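Local coordinates for exopolyphosphatase-related protein (Archaeoglobus fulgidus, PDB 3LLV) that is of uncertain function, contributes here its Rossmann-type NAD(P)-binding (TrkA-N) domain, and as a whole may bind nucleic acid, at residues Phe83-Leu88 and Glu110-Ala115; Tyr98-Val103 and Leu119-Ala124. All blocks are in the same frame, centred on the assembly; numbering follows the deposited sequence.

Contact 1: Phe83-Leu88 and Glu110-Ala115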
loop_
_atom_site.group_PDB
_atom_site.type_symbol
_atom_site.label_atom_id
_atom_site.label_comp_id
_atom_site.label_asym_id
_atom_site.label_seq_id
_atom_site.Cartn_x
_atom_site.Cartn_y
_atom_site.Cartn_z
ATOM N N PHE A 83 -5.822 10.529 -3.977
ATOM C CA PHE A 83 -6.087 9.876 -2.707
ATOM C C PHE A 83 -4.824 9.336 -2.059
ATOM O O PHE A 83 -4.612 9.512 -0.847
ATOM C CB PHE A 83 -7.155 8.770 -2.847
ATOM C CG PHE A 83 -7.791 8.374 -1.546
ATOM C CD1 PHE A 83 -8.397 9.332 -0.725
ATOM C CD2 PHE A 83 -7.822 7.039 -1.150
ATOM C CE1 PHE A 83 -8.988 8.963 0.474
ATOM C CE2 PHE A 83 -8.424 6.661 0.059
ATOM C CZ PHE A 83 -9.001 7.620 0.863
ATOM N N ASN A 84 -3.958 8.723 -2.867
ATOM C CA ASN A 84 -2.703 8.175 -2.356
ATOM C C ASN A 84 -1.800 9.274 -1.781
ATOM O O ASN A 84 -1.098 9.049 -0.807
ATOM C CB ASN A 84 -1.955 7.409 -3.465
ATOM C CG ASN A 84 -2.576 6.058 -3.763
ATOM O OD1 ASN A 84 -3.603 5.675 -3.189
ATOM N ND2 ASN A 84 -1.963 5.333 -4.691
ATOM N N LEU A 85 -1.846 10.471 -2.368
ATOM C CA LEU A 85 -1.005 11.562 -1.891
ATOM C C LEU A 85 -1.523 12.003 -0.522
ATOM O O LEU A 85 -0.739 12.239 0.412
ATOM C CB LEU A 85 -0.976 12.721 -2.911
ATOM C CG LEU A 85 -0.026 13.860 -2.594
ATOM C CD1 LEU A 85 1.440 13.365 -2.631
ATOM C CD2 LEU A 85 -0.196 14.970 -3.611
ATOM N N LYS A 86 -2.852 12.071 -0.395
ATOM C CA LYS A 86 -3.472 12.406 0.882
ATOM C C LYS A 86 -3.127 11.374 1.947
ATOM O O LYS A 86 -2.847 11.741 3.112
ATOM C CB LYS A 86 -4.976 12.538 0.716
ATOM C CG LYS A 86 -5.399 13.842 0.086
ATOM C CD LYS A 86 -6.909 13.845 -0.116
ATOM C CE LYS A 86 -7.460 15.255 -0.237
ATOM N NZ LYS A 86 -6.835 16.009 -1.359
ATOM N N ILE A 87 -3.114 10.101 1.552
ATOM C CA ILE A 87 -2.781 9.026 2.483
ATOM C C ILE A 87 -1.338 9.164 2.947
ATOM O O ILE A 87 -1.035 9.107 4.154
ATOM C CB ILE A 87 -2.976 7.641 1.827
ATOM C CG1 ILE A 87 -4.477 7.368 1.581
ATOM C CG2 ILE A 87 -2.293 6.566 2.645
ATOM C CD1 ILE A 87 -4.709 6.207 0.649
ATOM N N LEU A 88 -0.449 9.404 1.987
ATOM C CA LEU A 88 0.982 9.511 2.279
ATOM C C LEU A 88 1.231 10.708 3.220
ATOM O O LEU A 88 2.035 10.608 4.136
ATOM C CB LEU A 88 1.764 9.700 0.972
ATOM C CG LEU A 88 3.266 10.038 1.079
ATOM C CD1 LEU A 88 4.008 8.923 1.835
ATOM C CD2 LEU A 88 3.874 10.250 -0.322
ATOM N N GLU A 110 7.523 13.118 -8.716
ATOM C CA GLU A 110 8.321 14.032 -7.900
ATOM C C GLU A 110 7.571 14.514 -6.665
ATOM O O GLU A 110 8.132 14.520 -5.567
ATOM C CB GLU A 110 8.816 15.227 -8.717
ATOM C CG GLU A 110 9.725 16.187 -7.920
ATOM C CD GLU A 110 10.978 15.515 -7.335
ATOM O OE1 GLU A 110 11.385 14.434 -7.826
ATOM O OE2 GLU A 110 11.571 16.084 -6.382
ATOM N N GLU A 111 6.306 14.897 -6.842
ATOM C CA GLU A 111 5.511 15.338 -5.693
ATOM C C GLU A 111 5.318 14.238 -4.642
ATOM O O GLU A 111 5.272 14.536 -3.444
ATOM C CB GLU A 111 4.185 15.975 -6.107
ATOM C CG GLU A 111 3.124 15.012 -6.563
ATOM C CD GLU A 111 1.806 15.705 -6.915
ATOM O OE1 GLU A 111 0.902 15.011 -7.417
ATOM O OE2 GLU A 111 1.664 16.929 -6.692
ATOM N N PHE A 112 5.242 12.972 -5.074
ATOM C CA PHE A 112 5.171 11.873 -4.113
ATOM C C PHE A 112 6.503 11.716 -3.367
ATOM O O PHE A 112 6.522 11.507 -2.143
ATOM C CB PHE A 112 4.731 10.571 -4.787
ATOM C CG PHE A 112 3.237 10.466 -4.967
ATOM C CD1 PHE A 112 2.455 9.801 -4.013
ATOM C CD2 PHE A 112 2.616 11.066 -6.047
ATOM C CE1 PHE A 112 1.089 9.728 -4.165
ATOM C CE2 PHE A 112 1.247 10.994 -6.217
ATOM C CZ PHE A 112 0.472 10.319 -5.259
ATOM N N GLU A 113 7.603 11.851 -4.090
ATOM C CA GLU A 113 8.914 11.817 -3.448
ATOM C C GLU A 113 9.048 12.962 -2.446
ATOM O O GLU A 113 9.447 12.738 -1.301
ATOM C CB GLU A 113 10.044 11.783 -4.501
ATOM C CG GLU A 113 9.948 10.468 -5.304
ATOM C CD GLU A 113 11.065 10.266 -6.279
ATOM O OE1 GLU A 113 11.745 11.253 -6.619
ATOM O OE2 GLU A 113 11.254 9.107 -6.715
ATOM N N GLU A 114 8.643 14.169 -2.854
ATOM C CA GLU A 114 8.689 15.354 -1.979
ATOM C C GLU A 114 7.821 15.206 -0.722
ATOM O O GLU A 114 8.164 15.727 0.360
ATOM C CB GLU A 114 8.294 16.601 -2.768
ATOM C CG GLU A 114 9.347 17.001 -3.796
ATOM C CD GLU A 114 8.890 18.105 -4.766
ATOM O OE1 GLU A 114 9.767 18.673 -5.451
ATOM O OE2 GLU A 114 7.669 18.385 -4.866
ATOM N N ALA A 115 6.705 14.504 -0.876
ATOM C CA ALA A 115 5.795 14.244 0.253
ATOM C C ALA A 115 6.221 13.066 1.139
ATOM O O ALA A 115 5.523 12.737 2.109
ATOM C CB ALA A 115 4.367 14.062 -0.259
#
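In this Rossmann-type TrkA-N domain, two helices of successive beta-alpha units lie side by side on one face of the parallel sheet, and Leu85, Leu88, Phe112 and Ala115 fill the groove between them. The axes of helix 83-88 and helix 110-114 are 10.5 Å apart and only 13° from parallel, so residues meet one turn at a time: Leu85 beside Phe112, then Leu88 beside Ala115.

The Phe112 ring reaches across to the other helix. With CG anti to the carbonyl carbon (chi1 -82°), its outer rim slides in beside the backbone, where CE1 comes within 3.5 Å of Leu85 N. Leu85 folds over one face: its CD1 stands 3.9 Å from the centroid of the Phe112 ring and 8° off the normal, a CH-pi contact. Val101 and Val103 of strand 99-103 also touch this ring, and Val120 of strand 119-122 packs on the Phe112 side chain nearer its base, so the residue joins both helices to the sheet. Without the ring, as with an alanine at Phe112, a gap would probably open against Leu85, whose CD1 would lose the face it rests on.

On the outer side, Glu111 crosses Leu85 at about a right angle, its CD 3.9 Å from Leu85 CD2. One turn on, the Ala115 methyl fits between two leucines, its CB 3.8 Å from both Leu85 CD1 and Leu88 CD2.

Contact 2: Tyr98-Val103 and Leu119-Ala124. With PO4 (phosphate ion), chain B.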
loop_
_atom_site.group_PDB
_atom_site.type_symbol
_atom_site.label_atom_id
_atom_site.label_comp_id
_atom_site.label_asym_id
_atom_site.label_seq_id
_atom_site.Cartn_x
_atom_site.Cartn_y
_atom_site.Cartn_z
ATOM N N TYR A 98 8.842 3.405 6.595
ATOM C CA TYR A 98 9.124 3.258 5.169
ATOM C C TYR A 98 7.832 3.018 4.365
ATOM O O TYR A 98 7.004 2.182 4.761
ATOM C CB TYR A 98 10.056 2.077 5.022
ATOM C CG TYR A 98 10.745 1.973 3.697
ATOM C CD1 TYR A 98 11.996 2.545 3.503
ATOM C CD2 TYR A 98 10.162 1.273 2.639
ATOM C CE1 TYR A 98 12.648 2.439 2.296
ATOM C CE2 TYR A 98 10.836 1.138 1.414
ATOM C CZ TYR A 98 12.069 1.737 1.261
ATOM O OH TYR A 98 12.745 1.628 0.048
ATOM N N ALA A 99 7.649 3.783 3.282
ATOM C CA ALA A 99 6.423 3.690 2.471
ATOM C C ALA A 99 6.749 3.524 1.002
ATOM O O ALA A 99 7.656 4.192 0.468
ATOM C CB ALA A 99 5.532 4.913 2.671
ATOM N N ILE A 100 6.029 2.605 0.355
ATOM C CA ILE A 100 6.180 2.414 -1.091
ATOM C C ILE A 100 4.817 2.732 -1.653
ATOM O O ILE A 100 3.815 2.195 -1.193
ATOM C CB ILE A 100 6.547 0.979 -1.449
ATOM C CG1 ILE A 100 7.842 0.552 -0.725
ATOM C CG2 ILE A 100 6.657 0.840 -2.990
ATOM C CD1 ILE A 100 8.215 -0.906 -0.976
ATOM N N VAL A 101 4.779 3.628 -2.639
ATOM C CA VAL A 101 3.504 4.176 -3.072
ATOM C C VAL A 101 3.307 3.984 -4.557
ATOM O O VAL A 101 4.207 4.272 -5.331
ATOM C CB VAL A 101 3.445 5.679 -2.738
ATOM C CG1 VAL A 101 2.034 6.213 -2.947
ATOM C CG2 VAL A 101 3.926 5.906 -1.303
ATOM N N ARG A 102 2.129 3.476 -4.918
ATOM C CA ARG A 102 1.689 3.376 -6.318
ATOM C C ARG A 102 1.248 4.730 -6.908
ATOM O O ARG A 102 0.455 5.464 -6.308
ATOM C CB ARG A 102 0.544 2.355 -6.383
ATOM C CG ARG A 102 -0.027 2.188 -7.777
ATOM C CD ARG A 102 -1.282 1.325 -7.666
ATOM N NE ARG A 102 -1.942 1.181 -8.939
ATOM C CZ ARG A 102 -2.794 0.206 -9.222
ATOM N NH1 ARG A 102 -3.082 -0.718 -8.288
ATOM N NH2 ARG A 102 -3.358 0.162 -10.430
ATOM N N VAL A 103 1.803 5.072 -8.070
ATOM C CA VAL A 103 1.487 6.330 -8.749
ATOM C C VAL A 103 1.158 5.991 -10.193
ATOM O O VAL A 103 1.892 5.264 -10.844
ATOM C CB VAL A 103 2.672 7.296 -8.629
ATOM C CG1 VAL A 103 2.470 8.591 -9.469
ATOM C CG2 VAL A 103 2.907 7.650 -7.166
ATOM N N LEU A 119 9.867 4.974 -1.901
ATOM C CA LEU A 119 9.891 4.452 -3.261
ATOM C C LEU A 119 8.529 4.698 -3.894
ATOM O O LEU A 119 7.505 4.608 -3.221
ATOM C CB LEU A 119 10.179 2.961 -3.298
ATOM C CG LEU A 119 11.578 2.527 -2.882
ATOM C CD1 LEU A 119 11.690 0.993 -2.877
ATOM C CD2 LEU A 119 12.670 3.141 -3.795
ATOM N N VAL A 120 8.563 5.023 -5.181
ATOM C CA VAL A 120 7.382 5.135 -6.005
ATOM C C VAL A 120 7.324 3.962 -6.997
ATOM O O VAL A 120 8.305 3.681 -7.692
ATOM C CB VAL A 120 7.344 6.497 -6.705
ATOM C CG1 VAL A 120 6.313 6.498 -7.866
ATOM C CG2 VAL A 120 7.045 7.580 -5.684
ATOM N N VAL A 121 6.182 3.277 -7.049
ATOM C CA VAL A 121 5.947 2.282 -8.091
ATOM C C VAL A 121 5.062 2.975 -9.122
ATOM O O VAL A 121 3.880 3.186 -8.876
ATOM C CB VAL A 121 5.259 1.041 -7.516
ATOM C CG1 VAL A 121 4.708 0.119 -8.638
ATOM C CG2 VAL A 121 6.232 0.265 -6.621
ATOM N N LEU A 122 5.640 3.354 -10.232
ATOM C CA LEU A 122 4.860 3.917 -11.303
ATOM C C LEU A 122 4.200 2.809 -12.076
ATOM O O LEU A 122 4.847 1.940 -12.484
ATOM C CB LEU A 122 5.754 4.683 -12.278
ATOM C CG LEU A 122 6.181 6.083 -11.888
ATOM C CD1 LEU A 122 7.151 6.643 -12.938
ATOM C CD2 LEU A 122 5.016 6.972 -11.785
ATOM N N VAL A 123 2.910 2.923 -12.310
ATOM C CA VAL A 123 2.161 1.854 -12.976
ATOM C C VAL A 123 2.788 1.548 -14.338
ATOM O O VAL A 123 3.012 0.382 -14.670
ATOM C CB VAL A 123 0.666 2.166 -13.037
ATOM C CG1 VAL A 123 -0.088 1.096 -13.865
ATOM C CG2 VAL A 123 0.139 2.160 -11.606
ATOM N N ALA A 124 3.142 2.596 -15.079
ATOM C CA ALA A 124 3.681 2.407 -16.427
ATOM C C ALA A 124 4.995 1.635 -16.380
ATOM O O ALA A 124 5.241 0.799 -17.232
ATOM C CB ALA A 124 3.877 3.725 -17.140
HETATM P P PO4 B . -5.856 -2.473 -9.390
HETATM O O1 PO4 B . -4.786 -2.737 -8.374
HETATM O O2 PO4 B . -5.642 -1.195 -10.162
HETATM O O3 PO4 B . -5.959 -3.623 -10.358
HETATM O O4 PO4 B . -7.166 -2.328 -8.652
#
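Strands 99-103 and 119-122 run parallel with a crossing angle of -28°, pairing Ile100 with Leu119 through Val103 with Leu122 as the two strands of a right-handed beta-alpha-beta unit at one edge of the Rossmann sheet. The hydrogen bonds alternate along the ladder: Val101 uses both its N, to Leu119 O, and its O, which Val121 N meets at 2.8 Å, while Val103 does likewise with Val121 O and Val123 N. The first rung, Leu119 N to Ala99 O, is weak. Because Val123 opens helix 123-137, the bond from its N to Val103 O ties the start of that helix to the strand.

Side chains alternate between the faces. Beneath helix 109-114, the Val103 and Val120 side chains cross obliquely, CG2 of Val103 3.7 Å from CG1 of Val120, and Val103 lies alongside Leu122, pointing the same way, with CG1 against CD2. On the other face Ile100 CG2 meets Val121 CG2. At the start of the pair, Leu119 CD1 comes up to the Tyr98 ring edge, 3.2 Å from OH.

Arg102 runs out from the same face as Ile100. CG sits anti to the backbone N (chi1 178°) and the chain stays extended to NE, which passes 3.5 Å from Val123 CG2. This carries the guanidinium to a phosphate ion, probably from the crystallisation liquor, that is also bound by Ala17 N. NH1 additionally bonds to Thr77 O, a second tie likely to limit rotation of the group. Two nitrogens grip two phosphate oxygens: Arg102 NH2 reaches O2 at 2.7 Å in the more bent bond, and NH1 meets O1 nearly straight at 2.6 Å, in the guanidinium plane.

In the fold
From the N terminus, the chain first lays down the strands and helices of the opening half, then strand 73-76 and helix 81-94, which supplies the first side of contact 1. Strand 99-103 follows and opens contact 2; helix 109-114 then closes contact 1, and strand 119-122 closes contact 2, before the chain leaves in helix 123-137. The two contacts therefore cross rather than nest, each bridging one element of the other, with their centres about 10 Å apart. Helix pair and strand pair thus form two layers, joined where Phe112 CG packs 3.6 Å from Val103 CG2 and where Asn84 ND2 probably hydrogen-bonds Arg102 O.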